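O-methyltransferase (PDB 2GPY) probably transfers a methyl group from S-adenosylmethionine to a hydroxyl oxygen of a substrate that is not known. Local coordinates at residues A69-A79 with H97-I107. Numbering follows the deposited sequence.
Sequences AIRMAQALPEA and HVKALGLESRI
R106 and A73, the latter in the last turns of helix 67-75, illustrate how an arginine can bind a carbonyl near the end of a helix and another in the turn that follows, here in the Rossmann-like methyltransferase fold, where helices 67-75 and 88-100 pack together beside the sheet. From CB, 4.0 Å from A79 O, the chain runs through CG, also near A79 O, to CD, which passes 3.4 Å from P77 O; that oxygen then sits over one face of the guanidinium, toward its rim, close to NE but poorly angled for a hydrogen bond. A bend at chi3 (-67°) turns the group so that A73 O and A79 O both lie in its plane. NH1 and NH2 grip A73 O end-on, from the same face of that carbonyl, and NH2 also bonds to A79 O in a straighter contact (165°). A leucine in place of R106 would probably leave A73 O and A79 O without these donors, removing the bridge between helix end and turn. Beyond this polar grip, I70 reaches helix 88-100, whose H97 binds zinc with E29 and E93, and the residues just after it. Having CG2 anti to the backbone N, I70 presses that methyl against L101 CD1 at 3.5 Å, whereas its CD1 rests 3.7 Å from H97 CB.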
ATOM      1  N   ALA B  69     -12.651  -8.782 -10.357  1.00 37.51           N
ATOM      2  CA  ALA B  69     -13.538  -9.115  -9.239  1.00 37.46           C
ATOM      3  C   ALA B  69     -13.162 -10.502  -8.722  1.00 36.56           C
ATOM      4  O   ALA B  69     -13.022 -10.717  -7.519  1.00 37.41           O
ATOM      5  CB  ALA B  69     -15.014  -9.109  -9.658  1.00 37.21           C
ATOM      6  N   ILE B  70     -13.033 -11.453  -9.647  1.00 35.30           N
ATOM      7  CA  ILE B  70     -12.658 -12.826  -9.308  1.00 34.77           C
ATOM      8  C   ILE B  70     -11.308 -12.929  -8.615  1.00 35.37           C
ATOM      9  O   ILE B  70     -11.207 -13.565  -7.562  1.00 35.25           O
ATOM     10  CB  ILE B  70     -12.745 -13.769 -10.538  1.00 33.58           C
ATOM     11  CG1 ILE B  70     -14.232 -14.028 -10.846  1.00 35.32           C
ATOM     12  CG2 ILE B  70     -12.008 -15.079 -10.285  1.00 34.63           C
ATOM     13  CD1 ILE B  70     -14.498 -14.640 -12.236  1.00 33.82           C
ATOM     14  N   ARG B  71     -10.278 -12.319  -9.199  1.00 35.10           N
ATOM     15  CA  ARG B  71      -8.951 -12.421  -8.625  1.00 36.32           C
ATOM     16  C   ARG B  71      -8.841 -11.736  -7.267  1.00 36.02           C
ATOM     17  O   ARG B  71      -8.150 -12.244  -6.361  1.00 35.02           O
ATOM     18  CB  ARG B  71      -7.934 -11.892  -9.624  1.00 36.55           C
ATOM     19  CG  ARG B  71      -7.852 -12.899 -10.765  1.00 39.94           C
ATOM     20  CD  ARG B  71      -6.504 -13.046 -11.328  1.00 42.42           C
ATOM     21  NE  ARG B  71      -5.525 -13.501 -10.346  1.00 39.49           N
ATOM     22  CZ  ARG B  71      -4.226 -13.316 -10.499  1.00 39.18           C
ATOM     23  NH1 ARG B  71      -3.797 -12.719 -11.590  1.00 37.49           N
ATOM     24  NH2 ARG B  71      -3.352 -13.724  -9.562  1.00 39.16           N
HETATM   25  N   MSE B  72      -9.551 -10.616  -7.090  1.00 35.55           N
HETATM   26  CA  MSE B  72      -9.621  -9.999  -5.751  1.00 37.11           C
HETATM   27  C   MSE B  72     -10.344 -10.876  -4.724  1.00 36.86           C
HETATM   28  O   MSE B  72      -9.862 -11.019  -3.564  1.00 35.64           O
HETATM   29  CB  MSE B  72     -10.302  -8.610  -5.794  1.00 37.62           C
HETATM   30  CG  MSE B  72      -9.470  -7.609  -6.575  1.00 38.25           C
HETATM   31 SE   MSE B  72     -10.229  -5.768  -6.496  1.00 43.42          SE
HETATM   32  CE  MSE B  72     -11.904  -6.044  -7.518  1.00 38.79           C
ATOM     33  N   ALA B  73     -11.481 -11.463  -5.124  1.00 35.11           N
ATOM     34  CA  ALA B  73     -12.206 -12.356  -4.220  1.00 35.98           C
ATOM     35  C   ALA B  73     -11.330 -13.550  -3.824  1.00 36.08           C
ATOM     36  O   ALA B  73     -11.336 -13.968  -2.670  1.00 36.06           O
ATOM     37  CB  ALA B  73     -13.535 -12.848  -4.851  1.00 36.04           C
ATOM     38  N   GLN B  74     -10.589 -14.102  -4.784  1.00 36.61           N
ATOM     39  CA  GLN B  74      -9.714 -15.237  -4.485  1.00 37.08           C
ATOM     40  C   GLN B  74      -8.570 -14.831  -3.556  1.00 37.44           C
ATOM     41  O   GLN B  74      -8.171 -15.622  -2.686  1.00 36.04           O
ATOM     42  CB  GLN B  74      -9.152 -15.840  -5.764  1.00 37.39           C
ATOM     43  CG  GLN B  74     -10.179 -16.592  -6.579  1.00 40.35           C
ATOM     44  CD  GLN B  74      -9.550 -17.210  -7.813  1.00 45.31           C
ATOM     45  OE1 GLN B  74      -9.812 -18.363  -8.132  1.00 51.62           O
ATOM     46  NE2 GLN B  74      -8.706 -16.448  -8.504  1.00 49.95           N
ATOM     47  N   ALA B  75      -8.048 -13.616  -3.721  1.00 36.62           N
ATOM     48  CA  ALA B  75      -6.906 -13.172  -2.902  1.00 37.85           C
ATOM     49  C   ALA B  75      -7.324 -12.805  -1.488  1.00 38.25           C
ATOM     50  O   ALA B  75      -6.503 -12.831  -0.566  1.00 38.69           O
ATOM     51  CB  ALA B  75      -6.204 -11.979  -3.555  1.00 38.32           C
ATOM     52  N   LEU B  76      -8.594 -12.407  -1.342  1.00 38.31           N
ATOM     53  CA  LEU B  76      -9.171 -11.918  -0.093  1.00 38.38           C
ATOM     54  C   LEU B  76     -10.416 -12.751   0.260  1.00 38.61           C
ATOM     55  O   LEU B  76     -11.551 -12.283   0.113  1.00 36.55           O
ATOM     56  CB  LEU B  76      -9.560 -10.443  -0.258  1.00 38.77           C
ATOM     57  CG  LEU B  76      -8.413  -9.457  -0.574  1.00 41.15           C
ATOM     58  CD1 LEU B  76      -8.938  -8.144  -1.193  1.00 43.91           C
ATOM     59  CD2 LEU B  76      -7.575  -9.186   0.692  1.00 43.65           C
ATOM     60  N   PRO B  77     -10.211 -13.970   0.770  1.00 39.70           N
ATOM     61  CA  PRO B  77     -11.355 -14.922   0.960  1.00 40.58           C
ATOM     62  C   PRO B  77     -12.462 -14.417   1.899  1.00 41.51           C
ATOM     63  O   PRO B  77     -13.599 -14.895   1.837  1.00 41.14           O
ATOM     64  CB  PRO B  77     -10.690 -16.177   1.538  1.00 40.65           C
ATOM     65  CG  PRO B  77      -9.172 -15.995   1.258  1.00 41.28           C
ATOM     66  CD  PRO B  77      -8.919 -14.528   1.211  1.00 39.94           C
ATOM     67  N   GLU B  78     -12.124 -13.454   2.749  1.00 42.08           N
ATOM     68  CA  GLU B  78     -13.081 -12.856   3.687  1.00 43.76           C
ATOM     69  C   GLU B  78     -13.885 -11.661   3.143  1.00 43.55           C
ATOM     70  O   GLU B  78     -14.918 -11.287   3.724  1.00 44.16           O
ATOM     71  CB  GLU B  78     -12.338 -12.422   4.951  1.00 44.44           C
ATOM     72  CG  GLU B  78     -11.727 -13.571   5.713  1.00 48.31           C
ATOM     73  CD  GLU B  78     -12.780 -14.522   6.224  1.00 54.34           C
ATOM     74  OE1 GLU B  78     -13.155 -15.467   5.483  1.00 57.02           O
ATOM     75  OE2 GLU B  78     -13.239 -14.321   7.377  1.00 57.58           O
ATOM     76  N   ALA B  79     -13.426 -11.079   2.041  1.00 41.14           N
ATOM     77  CA  ALA B  79     -13.977  -9.822   1.566  1.00 40.67           C
ATOM     78  C   ALA B  79     -15.177 -10.057   0.665  1.00 39.82           C
ATOM     79  O   ALA B  79     -15.366 -11.142   0.127  1.00 39.08           O
ATOM     80  CB  ALA B  79     -12.910  -9.024   0.795  1.00 40.72           C
ATOM     81  N   HIS B  97     -18.750 -16.616 -15.255  1.00 32.79           N
ATOM     82  CA  HIS B  97     -17.418 -16.887 -14.647  1.00 33.00           C
ATOM     83  C   HIS B  97     -17.435 -16.901 -13.115  1.00 33.50           C
ATOM     84  O   HIS B  97     -16.774 -17.714 -12.464  1.00 34.39           O
ATOM     85  CB  HIS B  97     -16.422 -15.840 -15.128  1.00 32.82           C
ATOM     86  CG  HIS B  97     -16.093 -15.992 -16.573  1.00 35.36           C
ATOM     87  ND1 HIS B  97     -15.849 -14.926 -17.403  1.00 38.30           N
ATOM     88  CD2 HIS B  97     -15.968 -17.104 -17.333  1.00 35.14           C
ATOM     89  CE1 HIS B  97     -15.587 -15.374 -18.619  1.00 32.68           C
ATOM     90  NE2 HIS B  97     -15.653 -16.689 -18.600  1.00 37.41           N
ATOM     91  N   VAL B  98     -18.163 -15.968 -12.535  1.00 33.62           N
ATOM     92  CA  VAL B  98     -18.296 -15.923 -11.072  1.00 34.78           C
ATOM     93  C   VAL B  98     -18.935 -17.239 -10.583  1.00 34.55           C
ATOM     94  O   VAL B  98     -18.466 -17.853  -9.615  1.00 35.13           O
ATOM     95  CB  VAL B  98     -19.091 -14.664 -10.641  1.00 34.18           C
ATOM     96  CG1 VAL B  98     -19.544 -14.793  -9.198  1.00 35.21           C
ATOM     97  CG2 VAL B  98     -18.220 -13.405 -10.823  1.00 34.41           C
ATOM     98  N   LYS B  99     -19.990 -17.685 -11.270  1.00 35.39           N
ATOM     99  CA  LYS B  99     -20.655 -18.932 -10.938  1.00 35.57           C
ATOM    100  C   LYS B  99     -19.726 -20.128 -11.119  1.00 35.63           C
ATOM    101  O   LYS B  99     -19.709 -21.036 -10.278  1.00 35.56           O
ATOM    102  CB  LYS B  99     -21.911 -19.126 -11.797  1.00 36.12           C
ATOM    103  CG  LYS B  99     -23.125 -18.331 -11.319  1.00 37.59           C
ATOM    104  CD  LYS B  99     -24.329 -18.477 -12.276  1.00 37.92           C
ATOM    105  CE  LYS B  99     -25.142 -19.720 -11.968  1.00 42.46           C
ATOM    106  NZ  LYS B  99     -26.483 -19.731 -12.667  1.00 46.57           N
ATOM    107  N   ALA B 100     -18.957 -20.131 -12.212  1.00 34.73           N
ATOM    108  CA  ALA B 100     -18.016 -21.220 -12.503  1.00 35.03           C
ATOM    109  C   ALA B 100     -17.104 -21.534 -11.322  1.00 35.72           C
ATOM    110  O   ALA B 100     -16.778 -22.704 -11.073  1.00 34.87           O
ATOM    111  CB  ALA B 100     -17.167 -20.861 -13.701  1.00 34.91           C
ATOM    112  N   LEU B 101     -16.674 -20.471 -10.633  1.00 35.41           N
ATOM    113  CA  LEU B 101     -15.707 -20.564  -9.569  1.00 36.89           C
ATOM    114  C   LEU B 101     -16.343 -20.615  -8.192  1.00 36.63           C
ATOM    115  O   LEU B 101     -15.635 -20.576  -7.203  1.00 38.49           O
ATOM    116  CB  LEU B 101     -14.666 -19.435  -9.678  1.00 36.65           C
ATOM    117  CG  LEU B 101     -13.915 -19.523 -11.016  1.00 40.44           C
ATOM    118  CD1 LEU B 101     -13.174 -18.246 -11.312  1.00 41.93           C
ATOM    119  CD2 LEU B 101     -12.946 -20.784 -11.026  1.00 43.28           C
ATOM    120  N   GLY B 102     -17.662 -20.694  -8.121  1.00 36.54           N
ATOM    121  CA  GLY B 102     -18.347 -20.839  -6.830  1.00 37.43           C
ATOM    122  C   GLY B 102     -18.276 -19.560  -5.997  1.00 36.70           C
ATOM    123  O   GLY B 102     -18.339 -19.620  -4.782  1.00 37.26           O
ATOM    124  N   LEU B 103     -18.189 -18.411  -6.656  1.00 37.01           N
ATOM    125  CA  LEU B 103     -17.944 -17.131  -5.954  1.00 37.11           C
ATOM    126  C   LEU B 103     -19.171 -16.207  -5.790  1.00 37.51           C
ATOM    127  O   LEU B 103     -19.051 -15.059  -5.329  1.00 37.01           O
ATOM    128  CB  LEU B 103     -16.789 -16.375  -6.626  1.00 36.99           C
ATOM    129  CG  LEU B 103     -15.396 -17.027  -6.498  1.00 37.65           C
ATOM    130  CD1 LEU B 103     -14.338 -16.298  -7.418  1.00 36.43           C
ATOM    131  CD2 LEU B 103     -14.939 -16.982  -5.055  1.00 40.91           C
ATOM    132  N   GLU B 104     -20.355 -16.693  -6.134  1.00 37.39           N
ATOM    133  CA  GLU B 104     -21.530 -15.823  -6.145  1.00 39.49           C
ATOM    134  C   GLU B 104     -21.889 -15.230  -4.773  1.00 40.29           C
ATOM    135  O   GLU B 104     -22.509 -14.152  -4.691  1.00 40.11           O
ATOM    136  CB  GLU B 104     -22.743 -16.561  -6.720  1.00 40.40           C
ATOM    137  CG  GLU B 104     -23.379 -15.778  -7.858  1.00 44.40           C
ATOM    138  CD  GLU B 104     -24.601 -16.455  -8.446  1.00 47.78           C
ATOM    139  OE1 GLU B 104     -24.929 -17.596  -8.024  1.00 53.38           O
ATOM    140  OE2 GLU B 104     -25.233 -15.843  -9.328  1.00 50.78           O
ATOM    141  N   SER B 105     -21.507 -15.925  -3.699  1.00 40.27           N
ATOM    142  CA  SER B 105     -21.865 -15.464  -2.360  1.00 41.16           C
ATOM    143  C   SER B 105     -20.975 -14.307  -1.920  1.00 40.77           C
ATOM    144  O   SER B 105     -21.252 -13.643  -0.923  1.00 41.48           O
ATOM    145  CB  SER B 105     -21.863 -16.616  -1.331  1.00 41.65           C
ATOM    146  OG  SER B 105     -20.537 -17.078  -1.103  1.00 45.72           O
ATOM    147  N   ARG B 106     -19.911 -14.051  -2.674  1.00 38.93           N
ATOM    148  CA  ARG B 106     -18.958 -13.030  -2.304  1.00 39.70           C
ATOM    149  C   ARG B 106     -18.751 -11.961  -3.379  1.00 39.47           C
ATOM    150  O   ARG B 106     -18.120 -10.938  -3.125  1.00 40.36           O
ATOM    151  CB  ARG B 106     -17.631 -13.687  -1.961  1.00 40.09           C
ATOM    152  CG  ARG B 106     -17.729 -14.509  -0.673  1.00 40.50           C
ATOM    153  CD  ARG B 106     -16.394 -14.577  -0.007  1.00 43.07           C
ATOM    154  NE  ARG B 106     -15.437 -15.348  -0.798  1.00 44.36           N
ATOM    155  CZ  ARG B 106     -14.296 -14.892  -1.305  1.00 44.53           C
ATOM    156  NH1 ARG B 106     -13.546 -15.758  -1.970  1.00 45.42           N
ATOM    157  NH2 ARG B 106     -13.904 -13.584  -1.184  1.00 40.38           N
ATOM    158  N   ILE B 107     -19.290 -12.191  -4.567  1.00 37.59           N
ATOM    159  CA  ILE B 107     -19.197 -11.184  -5.634  1.00 36.96           C
ATOM    160  C   ILE B 107     -20.603 -10.865  -6.097  1.00 37.42           C
ATOM    161  O   ILE B 107     -21.316 -11.757  -6.622  1.00 36.89           O
ATOM    162  CB  ILE B 107     -18.362 -11.669  -6.824  1.00 37.01           C
ATOM    163  CG1 ILE B 107     -16.927 -12.016  -6.385  1.00 36.63           C
ATOM    164  CG2 ILE B 107     -18.421 -10.634  -7.992  1.00 34.58           C
ATOM    165  CD1 ILE B 107     -16.062 -12.595  -7.528  1.00 37.58           C
TER